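Local coordinates for sugar ABC transporter substrate-binding protein (Treponema pallidum subsp. pallidum, PDB 5U2P) that probably binds a sugar or another small solute in the periplasm and delivers it to an ABC transporter, though its ligand is not firmly established, at residues 197-202 with 297-302. Sequence-based numbering, arbitrary orientation.
Sequences ITKVLG and QDVLTG
Lys199 lays its aliphatic chain across Thr301, with CG 3.7 Å from Thr301 CG2, and runs alongside Val299, the two side chains heading in opposite directions. Beyond CG the chain runs extended, and this carries the amine from the helix to the backbone of the loop that leads into strand 300-303. There NZ lies 2.8 Å from Val299 O in a weak hydrogen bond. Lys199 CE is almost as near that oxygen, at 2.9 Å, and the CE-NZ-O angle of about 81° aligns it poorly with an N-H. The stronger hydrogen bond of the buried amine goes to Ala296 O. The carboxylate of Asp298 stays further off, its OD1 5.0 Å from Lys199 NZ, and may still favour the positive charge through space.

On the preceding residue of the helix, Thr198 meets Thr301 methyl to methyl, CG2 to CG2 at 3.8 Å. Thr198 OG1 bonds to Ala194 O and the backbone N of Ile376, whereas Thr301 OG1 hydrogen-bonds Asp195 OD1 of the same helix and Asn140 ND2 of strand 138-145. The axes of 197-202 and 300-302 approach to 8.9 Å. This is helix-on-sheet packing within one of the two alpha/beta lobes of a periplasmic solute-binding protein fold.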
# COMPACT_ATOMS: atom_id res chain seq x y z
N ILE A 197 -6.55 6.51 -10.75
CA ILE A 197 -5.82 6.09 -11.95
C ILE A 197 -5.53 4.59 -11.85
O ILE A 197 -5.64 3.84 -12.83
CB ILE A 197 -4.50 6.88 -12.13
CG1 ILE A 197 -4.79 8.33 -12.51
CG2 ILE A 197 -3.60 6.22 -13.20
CD1 ILE A 197 -3.58 9.25 -12.48
N THR A 198 -5.15 4.16 -10.65
CA THR A 198 -4.72 2.78 -10.46
C THR A 198 -5.91 1.86 -10.70
O THR A 198 -5.79 0.80 -11.35
CB THR A 198 -4.11 2.58 -9.04
OG1 THR A 198 -2.90 3.35 -8.93
CG2 THR A 198 -3.77 1.10 -8.79
N LYS A 199 -7.07 2.25 -10.19
CA LYS A 199 -8.26 1.42 -10.32
C LYS A 199 -8.75 1.30 -11.77
O LYS A 199 -9.15 0.23 -12.19
CB LYS A 199 -9.39 1.95 -9.44
CG LYS A 199 -9.16 1.69 -7.98
CD LYS A 199 -10.38 2.09 -7.17
CE LYS A 199 -10.16 1.83 -5.72
NZ LYS A 199 -11.45 1.61 -5.00
N VAL A 200 -8.73 2.38 -12.53
CA VAL A 200 -9.23 2.30 -13.89
C VAL A 200 -8.29 1.44 -14.73
O VAL A 200 -8.74 0.68 -15.59
CB VAL A 200 -9.43 3.70 -14.53
CG1 VAL A 200 -8.10 4.44 -14.66
CG2 VAL A 200 -10.13 3.58 -15.88
N LEU A 201 -6.99 1.51 -14.45
CA LEU A 201 -6.00 0.75 -15.24
C LEU A 201 -5.85 -0.71 -14.82
O LEU A 201 -5.44 -1.55 -15.63
CB LEU A 201 -4.63 1.42 -15.16
CG LEU A 201 -4.51 2.79 -15.84
CD1 LEU A 201 -3.13 3.37 -15.59
CD2 LEU A 201 -4.79 2.72 -17.34
N GLY A 202 -6.16 -1.03 -13.57
CA GLY A 202 -5.95 -2.38 -13.07
C GLY A 202 -4.49 -2.71 -12.77
O GLY A 202 -3.59 -1.90 -12.97
N GLN A 297 -15.63 -0.20 -6.74
CA GLN A 297 -16.01 -1.22 -5.75
C GLN A 297 -15.25 -2.54 -5.97
O GLN A 297 -15.32 -3.44 -5.13
CB GLN A 297 -17.52 -1.48 -5.80
CG GLN A 297 -18.39 -0.25 -5.56
CD GLN A 297 -18.34 0.25 -4.12
OE1 GLN A 297 -17.91 -0.46 -3.21
NE2 GLN A 297 -18.79 1.49 -3.90
N ASP A 298 -14.53 -2.64 -7.08
CA ASP A 298 -13.88 -3.89 -7.45
C ASP A 298 -12.65 -4.18 -6.60
O ASP A 298 -12.45 -5.31 -6.17
CB ASP A 298 -13.50 -3.88 -8.94
CG ASP A 298 -12.41 -2.86 -9.28
OD1 ASP A 298 -12.10 -1.98 -8.45
OD2 ASP A 298 -11.87 -2.92 -10.42
N VAL A 299 -11.84 -3.16 -6.34
CA VAL A 299 -10.55 -3.37 -5.67
C VAL A 299 -10.18 -2.14 -4.84
O VAL A 299 -10.58 -1.03 -5.15
CB VAL A 299 -9.43 -3.67 -6.70
CG1 VAL A 299 -8.94 -2.38 -7.39
CG2 VAL A 299 -8.31 -4.41 -6.07
N LEU A 300 -9.42 -2.36 -3.77
CA LEU A 300 -8.83 -1.26 -3.01
C LEU A 300 -7.43 -1.02 -3.57
O LEU A 300 -6.84 -1.92 -4.16
CB LEU A 300 -8.74 -1.60 -1.52
CG LEU A 300 -10.06 -1.80 -0.78
CD1 LEU A 300 -9.82 -2.31 0.61
CD2 LEU A 300 -10.84 -0.50 -0.73
N THR A 301 -6.91 0.19 -3.38
CA THR A 301 -5.48 0.43 -3.59
C THR A 301 -4.77 0.74 -2.28
O THR A 301 -5.40 1.07 -1.27
CB THR A 301 -5.21 1.58 -4.60
OG1 THR A 301 -5.38 2.85 -3.95
CG2 THR A 301 -6.12 1.47 -5.83
N GLY A 302 -3.45 0.61 -2.30
CA GLY A 302 -2.62 0.93 -1.15
C GLY A 302 -1.16 0.75 -1.46
O GLY A 302 -0.75 0.70 -2.62